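Side-chain contacts in uncharacterized conserved protein (Methanococcus maripaludis S2, PDB 3C2Q), which catalyses the NAD-dependent conversion of L-ornithine to L-proline with release of ammonia: residues 126-129 with 130-133; 174-177 with 178-181; 214-217 with 218-221. One frame throughout, in Å; residues are numbered along the deposited sequence.

Interaction 1: residues 126-129 with 130-133; sequences IREE and YKKT
Glu128 and Lys131 run side by side along the last turns of helix 112-133, an example of a helix packed closely at its backbone and loosely at its charged fringe. The close part is the peptide core, where the N of Tyr130 lies 2.9 Å from the O of Ile126 and the N of Lys131 bonds to the O of Arg127. At the C-terminal end the O of Glu129 takes two bonds from one residue: the N of Thr133 at 2.9 Å, and its OG1 at 3.0 Å from above the carbonyl plane. The fringe is on the solvent side, with Glu129, Lys131 and Lys132 exposed but Arg127 buried. Lys131 NZ reaches Glu128 OE2 in a weak salt bridge of 3.4 Å; Lys132 NZ makes another with Glu129 OE2 at 3.1 Å, syn but well out of the carboxylate plane. A bend at chi2 (-63° in Glu128) lays the Glu128 carboxylate beside Lys131 and brings that of Glu129 across the Lys132 chain. Lys131 NZ also hangs over one face of the Arg127 guanidinium, so the Glu128 carboxylate probably offsets part of the repulsion between these like charges. A glutamine here would probably leave Lys131 without its compensating charge. Arg127 makes a cation-pi contact with Tyr163, and its NH1 donates to Leu161 O and salt-bridges Glu342, tying the helix to helix 327-342.

Interaction 2: residues 174-177 with 178-181; sequences ATHD and IESA
Helix 171-183 follows strand 166-170 of the parallel Rossmann sheet, and its first residues, Asn171 and Ala172, probably bind NAD(+), as in related enzymes. One turn further on, His176 and Glu179 form a histidine-carboxylate hydrogen bond. The two side chains leave the same face of the helix and run alongside each other; ND1 of His176 donates to OE1 of Glu179 over 2.9 Å, with an N-H...O angle of 160°. The oxygen lies in the ring plane, at the ring edge, whereas the carboxylate is turned 53° from the ring. Glu179 gets there with CG opposite its own N (chi1 -171°) and an extended chain. Both its oxygens have further donors, Leu187 N on OE1 and Thr185 OG1 and Gly188 N on OE2, so the carboxylate is gripped by several bonds and the His176 ring is oriented through it. A second polar knot is at Asp177 O, which receives Ala181 N at 3.0 Å and Ser180 OG at 2.8 Å. On another flank, Ile178 lays CG1 3.3 Å from Ala174 O. His176 stacks on His204 and meets His148 edge to face, Asp177 accepts from the backbone N of Ile230 and Met231, and Ile178 touches Ala207 and Met231, so the helix is wedged among helices 145-148, 203-214 and 230-237.

Interaction 3: residues 214-217 with 218-221; sequences AGNI and KNAV
Asn219 and Asn216 bring their amides together obliquely, with planes 51° apart, at the turn between helix 203-214 and helix 217-222. Asn219 repays being followed outward from its backbone. Its CB is near two oxygens, 3.2 Å from Ala214 O and 3.3 Å from Asn216 OD1. CG, placed beside the residue's own N by chi1 of -73°, comes 3.1 Å from the same Asn216 OD1. At the tip the amide divides its work: ND2 turns back to the end of the preceding helix and donates to Ala214 O at 3.1 Å, with that oxygen near the amide plane, while OD1 stays beside Asn216 OD1, two acceptors with no bond between them. The backbone N of Asn219 meanwhile gives a short bond of 2.7 Å to Asn216 OD1, almost along the C=O axis of the amide (176°). Asn216 can offer that oxygen because its CG stands between its own N and carbonyl carbon, folding the amide over the first turn. At Gly215 a CB would collide with Asn219 ND2 and press on the carbonyl of Ala214. Besides these polar contacts, CB of Ala214 and CB of Ala220 meet at 3.7 Å, joining the old helix to the new one. The apolar side continues with Ile217, whose side chain packs on Ile211, Met231 and Ile235; its N is bonded to Asp255. The first helix stops at Ala214, and Gly215, with its positive phi, leads out of it. The Asn219 side chain spans the junction: a tight connection between two helices, with a glycine C-terminal end and an asparagine N-cap, within the Rossmann-fold region.

Overall arrangement
All three interactions are local and fall within the Rossmann-fold region, following one another along the chain in the order 1, 2, 3. Interaction 1 stands apart on helix 112-133, which leads into strand 138-142 of the six-stranded parallel sheet; it is about 30 Å, centre to centre, from each of the others. Interactions 2 and 3 are neighbours, with centres about 13 Å apart, and they touch where Ile178 CD1 packs on Ile217 CG1 at 3.9 Å. Both also pack against helices 203-214 and 230-237. The helix that starts at the probable NAD(+)-binding residues Asn171 and Ala172 is thus backed by the capped junction of interaction 3, whereas interaction 1 lies away from the probable cofactor-binding residues.

Interaction 1: residues 126-129 with 130-133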
loop_
_atom_site.group_PDB
_atom_site.type_symbol
_atom_site.label_atom_id
_atom_site.label_comp_id
_atom_site.label_asym_id
_atom_site.label_seq_id
_atom_site.Cartn_x
_atom_site.Cartn_y
_atom_site.Cartn_z
ATOM N N ILE B 126 -15.653 28.935 0.420
ATOM C CA ILE B 126 -16.682 28.375 1.281
ATOM C C ILE B 126 -16.761 29.093 2.641
ATOM O O ILE B 126 -17.869 29.366 3.137
ATOM C CB ILE B 126 -16.533 26.809 1.422
ATOM C CG1 ILE B 126 -16.951 26.114 0.119
ATOM C CG2 ILE B 126 -17.315 26.283 2.633
ATOM C CD1 ILE B 126 -16.421 24.658 -0.049
ATOM N N ARG B 127 -15.622 29.419 3.238
ATOM C CA ARG B 127 -15.636 30.151 4.505
ATOM C C ARG B 127 -16.293 31.535 4.348
ATOM O O ARG B 127 -17.048 31.942 5.226
ATOM C CB ARG B 127 -14.252 30.341 5.098
ATOM C CG ARG B 127 -14.332 30.858 6.528
ATOM C CD ARG B 127 -13.027 31.371 7.078
ATOM N NE ARG B 127 -12.307 32.226 6.132
ATOM C CZ ARG B 127 -11.179 32.873 6.420
ATOM N NH1 ARG B 127 -10.668 32.789 7.631
ATOM N NH2 ARG B 127 -10.562 33.624 5.503
ATOM N N GLU B 128 -15.959 32.233 3.260
ATOM C CA GLU B 128 -16.558 33.531 2.901
ATOM C C GLU B 128 -18.072 33.453 2.844
ATOM O O GLU B 128 -18.744 34.238 3.499
ATOM C CB GLU B 128 -16.029 34.032 1.557
ATOM C CG GLU B 128 -14.579 34.541 1.580
ATOM C CD GLU B 128 -14.377 35.769 2.477
ATOM O OE1 GLU B 128 -15.334 36.572 2.628
ATOM O OE2 GLU B 128 -13.262 35.933 3.027
ATOM N N GLU B 129 -18.603 32.499 2.084
ATOM C CA GLU B 129 -20.043 32.253 2.036
ATOM C C GLU B 129 -20.693 31.864 3.374
ATOM O O GLU B 129 -21.797 32.328 3.690
ATOM C CB GLU B 129 -20.401 31.239 0.950
ATOM C CG GLU B 129 -20.203 31.777 -0.464
ATOM C CD GLU B 129 -20.938 33.127 -0.714
ATOM O OE1 GLU B 129 -22.202 33.127 -0.683
ATOM O OE2 GLU B 129 -20.241 34.168 -0.941
ATOM N N TYR B 130 -20.018 31.041 4.169
ATOM C CA TYR B 130 -20.525 30.724 5.496
ATOM C C TYR B 130 -20.632 31.981 6.387
ATOM O O TYR B 130 -21.594 32.123 7.144
ATOM C CB TYR B 130 -19.669 29.667 6.196
ATOM C CG TYR B 130 -20.173 29.342 7.574
ATOM C CD1 TYR B 130 -21.308 28.558 7.743
ATOM C CD2 TYR B 130 -19.547 29.844 8.698
ATOM C CE1 TYR B 130 -21.783 28.263 8.998
ATOM C CE2 TYR B 130 -20.012 29.557 9.971
ATOM C CZ TYR B 130 -21.132 28.774 10.106
ATOM O OH TYR B 130 -21.615 28.472 11.355
ATOM N N LYS B 131 -19.626 32.849 6.324
ATOM C CA LYS B 131 -19.639 34.093 7.091
ATOM C C LYS B 131 -20.794 35.006 6.653
ATOM O O LYS B 131 -21.356 35.713 7.479
ATOM C CB LYS B 131 -18.315 34.847 6.959
ATOM C CG LYS B 131 -17.123 34.178 7.619
ATOM C CD LYS B 131 -15.901 35.114 7.641
ATOM C CE LYS B 131 -15.459 35.539 6.247
ATOM N NZ LYS B 131 -14.167 36.268 6.320
ATOM N N LYS B 132 -21.130 34.974 5.362
ATOM C CA LYS B 132 -22.250 35.727 4.796
ATOM C C LYS B 132 -23.623 35.165 5.193
ATOM O O LYS B 132 -24.541 35.923 5.552
ATOM C CB LYS B 132 -22.168 35.736 3.267
ATOM C CG LYS B 132 -21.245 36.776 2.659
ATOM C CD LYS B 132 -21.651 37.050 1.205
ATOM C CE LYS B 132 -20.579 37.839 0.451
ATOM N NZ LYS B 132 -19.407 36.978 0.063
ATOM N N THR B 133 -23.761 33.840 5.122
ATOM C CA THR B 133 -25.067 33.183 5.218
ATOM C C THR B 133 -25.342 32.473 6.541
ATOM O O THR B 133 -26.499 32.278 6.908
ATOM C CB THR B 133 -25.245 32.158 4.092
ATOM O OG1 THR B 133 -24.382 31.033 4.332
ATOM C CG2 THR B 133 -24.915 32.793 2.740
#

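Interaction 2: residues 174-177 with 178-181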
loop_
_atom_site.group_PDB
_atom_site.type_symbol
_atom_site.label_atom_id
_atom_site.label_comp_id
_atom_site.label_asym_id
_atom_site.label_seq_id
_atom_site.Cartn_x
_atom_site.Cartn_y
_atom_site.Cartn_z
ATOM N N ALA B 174 -9.078 12.971 19.611
ATOM C CA ALA B 174 -9.225 13.940 20.713
ATOM C C ALA B 174 -8.192 13.734 21.794
ATOM O O ALA B 174 -7.590 14.717 22.260
ATOM C CB ALA B 174 -10.635 13.894 21.307
ATOM N N THR B 175 -7.960 12.488 22.189
ATOM C CA THR B 175 -7.066 12.245 23.319
ATOM C C THR B 175 -5.590 12.438 22.965
ATOM O O THR B 175 -4.826 12.883 23.815
ATOM C CB THR B 175 -7.281 10.870 24.027
ATOM O OG1 THR B 175 -7.005 9.791 23.101
ATOM C CG2 THR B 175 -8.723 10.766 24.566
ATOM N N HIS B 176 -5.189 12.124 21.723
ATOM C CA HIS B 176 -3.812 12.465 21.299
ATOM C C HIS B 176 -3.583 13.943 21.067
ATOM O O HIS B 176 -2.481 14.433 21.347
ATOM C CB HIS B 176 -3.309 11.620 20.106
ATOM C CG HIS B 176 -3.140 10.157 20.445
ATOM N ND1 HIS B 176 -2.236 9.706 21.389
ATOM C CD2 HIS B 176 -3.762 9.054 19.964
ATOM C CE1 HIS B 176 -2.303 8.386 21.465
ATOM N NE2 HIS B 176 -3.240 7.970 20.628
ATOM N N ASP B 177 -4.593 14.640 20.546
ATOM C CA ASP B 177 -4.552 16.107 20.471
ATOM C C ASP B 177 -4.291 16.661 21.892
ATOM O O ASP B 177 -3.427 17.522 22.110
ATOM C CB ASP B 177 -5.861 16.664 19.907
ATOM C CG ASP B 177 -5.961 18.206 20.014
ATOM O OD1 ASP B 177 -5.149 18.952 19.394
ATOM O OD2 ASP B 177 -6.897 18.672 20.703
ATOM N N ILE B 178 -5.016 16.119 22.863
ATOM C CA ILE B 178 -4.906 16.606 24.235
ATOM C C ILE B 178 -3.581 16.209 24.874
ATOM O O ILE B 178 -2.960 17.028 25.564
ATOM C CB ILE B 178 -6.159 16.176 25.058
ATOM C CG1 ILE B 178 -7.348 17.004 24.561
ATOM C CG2 ILE B 178 -5.884 16.381 26.603
ATOM C CD1 ILE B 178 -8.742 16.446 24.900
ATOM N N GLU B 179 -3.121 14.981 24.620
ATOM C CA GLU B 179 -1.758 14.573 24.965
ATOM C C GLU B 179 -0.722 15.566 24.479
ATOM O O GLU B 179 0.239 15.891 25.221
ATOM C CB GLU B 179 -1.397 13.191 24.389
ATOM C CG GLU B 179 -0.096 12.641 24.906
ATOM C CD GLU B 179 0.464 11.489 24.052
ATOM O OE1 GLU B 179 -0.311 10.834 23.297
ATOM O OE2 GLU B 179 1.686 11.228 24.120
ATOM N N SER B 180 -0.871 16.024 23.232
ATOM C CA SER B 180 0.153 16.909 22.694
ATOM C C SER B 180 0.023 18.294 23.338
ATOM O O SER B 180 1.032 18.945 23.587
ATOM C CB SER B 180 0.152 16.965 21.143
ATOM O OG SER B 180 -1.054 17.528 20.686
ATOM N N ALA B 181 -1.199 18.719 23.643
ATOM C CA ALA B 181 -1.408 20.001 24.333
ATOM C C ALA B 181 -0.805 19.990 25.739
ATOM O O ALA B 181 -0.102 20.931 26.117
ATOM C CB ALA B 181 -2.895 20.361 24.375
#

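Interaction 3: residues 214-217 with 218-221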
loop_
_atom_site.group_PDB
_atom_site.type_symbol
_atom_site.label_atom_id
_atom_site.label_comp_id
_atom_site.label_asym_id
_atom_site.label_seq_id
_atom_site.Cartn_x
_atom_site.Cartn_y
_atom_site.Cartn_z
ATOM N N ALA B 214 -11.336 16.329 35.034
ATOM C CA ALA B 214 -12.014 17.580 34.753
ATOM C C ALA B 214 -13.509 17.389 34.561
ATOM O O ALA B 214 -14.291 18.295 34.886
ATOM C CB ALA B 214 -11.396 18.283 33.542
ATOM N N GLY B 215 -13.910 16.245 33.993
ATOM C CA GLY B 215 -15.345 15.941 33.736
ATOM C C GLY B 215 -15.773 15.880 32.270
ATOM O O GLY B 215 -16.737 15.206 31.923
ATOM N N ASN B 216 -15.078 16.636 31.422
ATOM C CA ASN B 216 -15.264 16.660 29.976
ATOM C C ASN B 216 -14.231 17.634 29.433
ATOM O O ASN B 216 -13.470 18.234 30.224
ATOM C CB ASN B 216 -16.706 17.001 29.537
ATOM C CG ASN B 216 -17.252 18.311 30.166
ATOM O OD1 ASN B 216 -16.571 19.330 30.234
ATOM N ND2 ASN B 216 -18.503 18.268 30.592
ATOM N N ILE B 217 -14.153 17.749 28.104
ATOM C CA ILE B 217 -13.204 18.679 27.479
ATOM C C ILE B 217 -13.485 20.151 27.845
ATOM O O ILE B 217 -12.556 20.885 28.242
ATOM C CB ILE B 217 -13.155 18.499 25.945
ATOM C CG1 ILE B 217 -12.529 17.129 25.619
ATOM C CG2 ILE B 217 -12.383 19.661 25.272
ATOM C CD1 ILE B 217 -12.660 16.759 24.170
ATOM N N LYS B 218 -14.744 20.562 27.714
ATOM C CA LYS B 218 -15.156 21.934 28.066
ATOM C C LYS B 218 -14.711 22.357 29.470
ATOM O O LYS B 218 -14.161 23.444 29.640
ATOM C CB LYS B 218 -16.656 22.107 27.883
ATOM C CG LYS B 218 -17.174 23.533 28.194
ATOM C CD LYS B 218 -18.613 23.672 27.744
ATOM C CE LYS B 218 -19.105 25.114 27.812
ATOM N NZ LYS B 218 -20.452 25.264 27.135
ATOM N N ASN B 219 -14.918 21.490 30.459
ATOM C CA ASN B 219 -14.480 21.759 31.840
ATOM C C ASN B 219 -12.978 21.921 31.957
ATOM O O ASN B 219 -12.490 22.767 32.720
ATOM C CB ASN B 219 -14.900 20.637 32.786
ATOM C CG ASN B 219 -16.388 20.639 33.079
ATOM O OD1 ASN B 219 -17.111 21.506 32.621
ATOM N ND2 ASN B 219 -16.845 19.641 33.832
ATOM N N ALA B 220 -12.231 21.063 31.253
ATOM C CA ALA B 220 -10.768 21.162 31.206
ATOM C C ALA B 220 -10.271 22.468 30.584
ATOM O O ALA B 220 -9.225 22.970 30.961
ATOM C CB ALA B 220 -10.158 19.943 30.426
ATOM N N VAL B 221 -10.987 22.978 29.598
ATOM C CA VAL B 221 -10.646 24.267 29.013
ATOM C C VAL B 221 -10.979 25.387 30.030
ATOM O O VAL B 221 -10.141 26.245 30.303
ATOM C CB VAL B 221 -11.344 24.510 27.654
ATOM C CG1 VAL B 221 -11.170 25.958 27.213
ATOM C CG2 VAL B 221 -10.781 23.539 26.558
#